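Local coordinates for protein S12 family peptidase (Streptomyces sp. 82F2, PDB 3WWX) that probably hydrolyses amide bonds with preference for D-configured substrates, as a D-stereospecific amidohydrolase of the S12 peptidase family with a beta-lactamase-type fold, at residues P279-G284 with M288-S293; L64-E69 with E183-K188. One frame throughout, in Å; residues are numbered along the deposited sequence.

Contact 1 (P279-G284 with M288-S293); sequences PNVGYG and MKDKLS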
loop_
_atom_site.group_PDB
_atom_site.type_symbol
_atom_site.label_atom_id
_atom_site.label_comp_id
_atom_site.label_asym_id
_atom_site.label_seq_id
_atom_site.Cartn_x
_atom_site.Cartn_y
_atom_site.Cartn_z
ATOM N N PRO A 279 7.222 -10.223 17.286
ATOM C CA PRO A 279 5.936 -10.276 17.983
ATOM C C PRO A 279 5.208 -8.934 18.070
ATOM O O PRO A 279 4.008 -8.921 18.346
ATOM C CB PRO A 279 6.320 -10.771 19.384
ATOM C CG PRO A 279 7.740 -10.404 19.533
ATOM C CD PRO A 279 8.338 -10.569 18.184
ATOM N N ASN A 280 5.921 -7.832 17.850
ATOM C CA ASN A 280 5.298 -6.512 17.930
ATOM C C ASN A 280 4.858 -5.970 16.578
ATOM O O ASN A 280 4.346 -4.853 16.507
ATOM C CB ASN A 280 6.242 -5.503 18.579
ATOM C CG ASN A 280 6.533 -5.831 20.023
ATOM O OD1 ASN A 280 5.642 -6.235 20.768
ATOM N ND2 ASN A 280 7.790 -5.677 20.424
ATOM N N VAL A 281 5.083 -6.733 15.514
ATOM C CA VAL A 281 4.612 -6.339 14.189
ATOM C C VAL A 281 3.255 -6.987 13.994
ATOM O O VAL A 281 3.101 -8.200 14.194
ATOM C CB VAL A 281 5.575 -6.772 13.071
ATOM C CG1 VAL A 281 5.027 -6.382 11.685
ATOM C CG2 VAL A 281 6.922 -6.145 13.283
ATOM N N GLY A 282 2.252 -6.178 13.659
ATOM C CA GLY A 282 0.914 -6.692 13.467
ATOM C C GLY A 282 0.318 -6.134 12.193
ATOM O O GLY A 282 0.701 -5.037 11.750
ATOM N N TYR A 283 -0.587 -6.896 11.586
ATOM C CA TYR A 283 -1.304 -6.413 10.402
ATOM C C TYR A 283 -2.790 -6.400 10.701
ATOM O O TYR A 283 -3.362 -7.442 11.078
ATOM C CB TYR A 283 -0.989 -7.284 9.183
ATOM C CG TYR A 283 -1.325 -6.602 7.868
ATOM C CD1 TYR A 283 -2.621 -6.546 7.412
ATOM C CD2 TYR A 283 -0.330 -6.002 7.099
ATOM C CE1 TYR A 283 -2.943 -5.890 6.230
ATOM C CE2 TYR A 283 -0.638 -5.351 5.905
ATOM C CZ TYR A 283 -1.940 -5.308 5.474
ATOM O OH TYR A 283 -2.220 -4.683 4.280
ATOM N N GLY A 284 -3.411 -5.234 10.553
ATOM C CA GLY A 284 -4.830 -5.060 10.785
ATOM C C GLY A 284 -5.583 -5.029 9.470
ATOM O O GLY A 284 -5.337 -5.881 8.620
ATOM N N MET A 288 -0.665 -1.565 9.162
ATOM C CA MET A 288 0.304 -2.327 9.947
ATOM C C MET A 288 0.732 -1.546 11.167
ATOM O O MET A 288 0.739 -0.328 11.123
ATOM C CB MET A 288 1.552 -2.567 9.108
ATOM C CG MET A 288 1.434 -3.721 8.189
ATOM S SD MET A 288 3.026 -4.157 7.477
ATOM C CE MET A 288 3.443 -2.623 6.648
ATOM N N LYS A 289 1.085 -2.258 12.237
ATOM C CA LYS A 289 1.705 -1.641 13.408
ATOM C C LYS A 289 3.088 -2.235 13.625
ATOM O O LYS A 289 3.357 -3.376 13.250
ATOM C CB LYS A 289 0.853 -1.833 14.664
ATOM C CG LYS A 289 0.962 -3.186 15.307
ATOM C CD LYS A 289 0.224 -3.265 16.644
ATOM C CE LYS A 289 0.372 -4.652 17.218
ATOM N NZ LYS A 289 -0.338 -4.822 18.514
ATOM N N ASP A 290 3.977 -1.454 14.226
ATOM C CA ASP A 290 5.311 -1.933 14.561
ATOM C C ASP A 290 5.726 -1.166 15.790
ATOM O O ASP A 290 5.365 -0.014 15.944
ATOM C CB ASP A 290 6.271 -1.673 13.397
ATOM C CG ASP A 290 7.617 -2.383 13.555
ATOM O OD1 ASP A 290 7.786 -3.195 14.486
ATOM O OD2 ASP A 290 8.488 -2.117 12.700
ATOM N N LYS A 291 6.461 -1.804 16.683
ATOM C CA LYS A 291 7.075 -1.081 17.783
ATOM C C LYS A 291 8.559 -0.950 17.516
ATOM O O LYS A 291 9.266 -1.949 17.350
ATOM C CB LYS A 291 6.860 -1.804 19.103
ATOM C CG LYS A 291 7.411 -0.972 20.243
ATOM C CD LYS A 291 6.537 -1.014 21.476
ATOM C CE LYS A 291 6.457 -2.394 22.046
ATOM N NZ LYS A 291 7.806 -3.002 22.157
ATOM N N LEU A 292 9.031 0.284 17.484
ATOM C CA LEU A 292 10.405 0.585 17.106
ATOM C C LEU A 292 11.365 0.413 18.288
ATOM O O LEU A 292 10.946 0.114 19.404
ATOM C CB LEU A 292 10.479 1.989 16.521
ATOM C CG LEU A 292 9.499 2.242 15.366
ATOM C CD1 LEU A 292 9.581 3.687 14.965
ATOM C CD2 LEU A 292 9.800 1.329 14.169
ATOM N N SER A 293 12.653 0.580 18.026
ATOM C CA SER A 293 13.678 0.213 18.995
ATOM C C SER A 293 13.483 0.967 20.293
ATOM O O SER A 293 13.686 0.401 21.373
ATOM C CB SER A 293 15.075 0.484 18.424
ATOM O OG SER A 293 15.307 1.861 18.230
#
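The Tyr283 ring meets Met288 at its CD2-CE2 side. Met288 SD lies at the ring edge, 5.1 Å from the ring centroid and 75° off the normal. This is a Met-aromatic contact. The Met288 chain bends at its last torsion (chi3 -60°), which turns CE away from the ring. From outside the pair, His104 and His301 also pack against the Tyr283 ring, His104 edge-to-face. Tyr283 OH is hydrogen-bonded to His301 NE2, so the phenol is fixed at its far end as well. Tyr283 and Met288 form an antiparallel non-hydrogen-bonded pair on one face of the sheet. The two strands make a beta hairpin within the large antiparallel sheet of the beta-lactamase fold. Strand 288-291 lies between 282-283 and 297-305. Gly282 and Lys289 are the hydrogen-bonded pair: Gly282 N to Lys289 O is 3.0 Å, and Lys289 N to Gly282 O is 2.8 Å. Both bonds are nearly straight. Lys289 stands on the other face, its extended chain running past the side-chain-free Gly282. Further along, Val281 CG2 touches Asp290 OD1 at 3.3 Å. Lys291 CB packs against Asn280 CB at 3.8 Å.

Contact 2 (L64-E69 with E183-K188); sequences LQLQAE and ENRIIK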
loop_
_atom_site.group_PDB
_atom_site.type_symbol
_atom_site.label_atom_id
_atom_site.label_comp_id
_atom_site.label_asym_id
_atom_site.label_seq_id
_atom_site.Cartn_x
_atom_site.Cartn_y
_atom_site.Cartn_z
ATOM N N LEU A 64 -14.473 0.106 5.453
ATOM C CA LEU A 64 -14.877 0.380 6.832
ATOM C C LEU A 64 -15.929 1.484 6.922
ATOM O O LEU A 64 -16.832 1.398 7.761
ATOM C CB LEU A 64 -13.633 0.675 7.684
ATOM C CG LEU A 64 -12.838 -0.592 8.023
ATOM C CD1 LEU A 64 -11.383 -0.263 8.335
ATOM C CD2 LEU A 64 -13.478 -1.318 9.206
ATOM N N GLN A 65 -15.841 2.494 6.074
ATOM C CA GLN A 65 -16.913 3.478 5.996
ATOM C C GLN A 65 -18.212 2.837 5.546
ATOM O O GLN A 65 -19.270 3.117 6.116
ATOM C CB GLN A 65 -16.555 4.626 5.069
ATOM C CG GLN A 65 -15.439 5.533 5.572
ATOM C CD GLN A 65 -15.344 6.797 4.763
ATOM O OE1 GLN A 65 -15.920 6.903 3.680
ATOM N NE2 GLN A 65 -14.629 7.789 5.290
ATOM N N LEU A 66 -18.157 1.990 4.527
ATOM C CA LEU A 66 -19.383 1.364 4.036
ATOM C C LEU A 66 -20.026 0.506 5.119
ATOM O O LEU A 66 -21.253 0.474 5.241
ATOM C CB LEU A 66 -19.111 0.544 2.765
ATOM C CG LEU A 66 -18.682 1.356 1.543
ATOM C CD1 LEU A 66 -18.165 0.415 0.466
ATOM C CD2 LEU A 66 -19.841 2.219 1.018
ATOM N N GLN A 67 -19.207 -0.166 5.924
ATOM C CA GLN A 67 -19.730 -0.950 7.033
ATOM C C GLN A 67 -20.380 -0.029 8.073
ATOM O O GLN A 67 -21.443 -0.358 8.624
ATOM C CB GLN A 67 -18.655 -1.833 7.673
ATOM C CG GLN A 67 -19.161 -2.547 8.929
ATOM C CD GLN A 67 -18.178 -3.514 9.524
ATOM O OE1 GLN A 67 -18.381 -4.735 9.480
ATOM N NE2 GLN A 67 -17.109 -2.987 10.114
ATOM N N ALA A 68 -19.739 1.099 8.356
ATOM C CA ALA A 68 -20.264 2.081 9.316
ATOM C C ALA A 68 -21.592 2.661 8.839
ATOM O O ALA A 68 -22.403 3.104 9.656
ATOM C CB ALA A 68 -19.269 3.186 9.517
ATOM N N GLU A 69 -21.811 2.666 7.526
ATOM C CA GLU A 69 -23.051 3.167 6.942
ATOM C C GLU A 69 -24.122 2.069 6.887
ATOM O O GLU A 69 -25.223 2.301 6.377
ATOM C CB GLU A 69 -22.788 3.767 5.548
ATOM C CG GLU A 69 -21.913 5.018 5.599
ATOM C CD GLU A 69 -21.399 5.503 4.245
ATOM O OE1 GLU A 69 -21.755 4.915 3.204
ATOM O OE2 GLU A 69 -20.640 6.491 4.236
ATOM N N GLU A 183 -11.889 8.662 -4.219
ATOM C CA GLU A 183 -11.892 10.080 -4.554
ATOM C C GLU A 183 -12.885 10.848 -3.696
ATOM O O GLU A 183 -12.541 11.857 -3.102
ATOM C CB GLU A 183 -12.224 10.275 -6.040
ATOM C CG GLU A 183 -11.108 9.816 -6.921
ATOM C CD GLU A 183 -11.481 9.683 -8.385
ATOM O OE1 GLU A 183 -12.654 9.931 -8.738
ATOM O OE2 GLU A 183 -10.592 9.316 -9.190
ATOM N N ASN A 184 -14.109 10.351 -3.622
ATOM C CA ASN A 184 -15.172 11.112 -2.987
ATOM C C ASN A 184 -15.171 11.048 -1.471
ATOM O O ASN A 184 -15.591 12.005 -0.804
ATOM C CB ASN A 184 -16.514 10.678 -3.570
ATOM C CG ASN A 184 -16.666 11.115 -5.008
ATOM O OD1 ASN A 184 -16.058 12.100 -5.436
ATOM N ND2 ASN A 184 -17.460 10.382 -5.771
ATOM N N ARG A 185 -14.680 9.945 -0.919
ATOM C CA ARG A 185 -14.676 9.752 0.523
ATOM C C ARG A 185 -13.379 10.161 1.201
ATOM O O ARG A 185 -13.365 10.380 2.403
ATOM C CB ARG A 185 -14.943 8.289 0.855
ATOM C CG ARG A 185 -16.325 7.824 0.455
ATOM C CD ARG A 185 -16.473 6.311 0.522
ATOM N NE ARG A 185 -17.867 5.955 0.299
ATOM C CZ ARG A 185 -18.777 5.892 1.264
ATOM N NH1 ARG A 185 -18.441 6.088 2.532
ATOM N NH2 ARG A 185 -20.038 5.604 0.954
ATOM N N ILE A 186 -12.285 10.212 0.449
ATOM C CA ILE A 186 -10.979 10.468 1.054
ATOM C C ILE A 186 -10.235 11.618 0.387
ATOM O O ILE A 186 -9.867 12.572 1.061
ATOM C CB ILE A 186 -10.085 9.188 1.090
ATOM C CG1 ILE A 186 -10.813 8.044 1.804
ATOM C CG2 ILE A 186 -8.757 9.479 1.790
ATOM C CD1 ILE A 186 -10.121 6.677 1.699
ATOM N N ILE A 187 -9.935 11.509 -0.908
ATOM C CA ILE A 187 -9.134 12.512 -1.581
ATOM C C ILE A 187 -9.781 13.898 -1.507
ATOM O O ILE A 187 -9.129 14.881 -1.158
ATOM C CB ILE A 187 -8.846 12.078 -3.030
ATOM C CG1 ILE A 187 -7.951 10.839 -3.005
ATOM C CG2 ILE A 187 -8.176 13.189 -3.830
ATOM C CD1 ILE A 187 -7.759 10.180 -4.360
ATOM N N LYS A 188 -11.062 13.977 -1.824
ATOM C CA LYS A 188 -11.717 15.285 -1.846
ATOM C C LYS A 188 -11.912 15.880 -0.440
ATOM O O LYS A 188 -11.521 17.033 -0.206
ATOM C CB LYS A 188 -13.020 15.224 -2.641
ATOM C CG LYS A 188 -12.805 15.090 -4.140
ATOM C CD LYS A 188 -14.135 14.886 -4.871
ATOM C CE LYS A 188 -13.924 14.517 -6.327
ATOM N NZ LYS A 188 -13.104 15.539 -7.029
HETATM O O HOH W 1 -15.118 10.695 4.371
#
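Arg185 reaches from helix 178-187 to the end of helix 55-68 and grips Glu69 end-on with two nitrogens, in a salt bridge. Arg185 NH2 donates to Glu69 OE1 at 2.9 Å, on the syn side of the carboxylate. Arg185 NH1 donates to Glu69 OE2 at 2.8 Å, from above the carboxylate plane. The two flat groups are not coplanar; their planes stand 41° apart. Arg185 NH1 also donates to Gln65 OE1 at 2.9 Å, and this oxygen lies almost in the guanidinium plane. The tight part is formed by Leu66 and Gln65. The buried Leu66 puts CD2 over one guanidinium face, 3.4 Å from Arg185 NH2. Gln65 OE1 lies along the extended Arg185 chain, 3.3 Å from Arg185 CD. The Glu69 end, by contrast, is exposed to solvent. A water joins the Gln65 side-chain amide to the Arg185 backbone carbonyl: it accepts from Gln65 NE2 at 3.1 Å and donates to Arg185 O at 2.7 Å. Gln65 NE2 also bonds to Leu259 O. Arg71 brings a second positive charge close to Arg185 NH2 and forms a weak, long ion pair with Glu69 OE1. The Glu69 carboxylate probably offsets part of both charges, which would favour its ionised form.

Both contacts lie in the same beta-lactamase-type fold, but in different parts of it. Contact 1 belongs to the eight-stranded antiparallel sheet, where it joins neighbouring strands of a hairpin. Contact 2 links helices 55-68 and 178-187. Their centres are 25 Å apart, and their nearest atoms, about 8 Å apart, do not touch. Both segments of contact 2 precede those of contact 1 in the sequence. In contact 2, 113 residues lie between the segments, and in contact 1 only three. The bound octane 1,8-diamine is about 12 Å from the Met288 side chain. Contact 1 thus joins adjacent strands of one hairpin, and contact 2 joins two helices far apart in sequence.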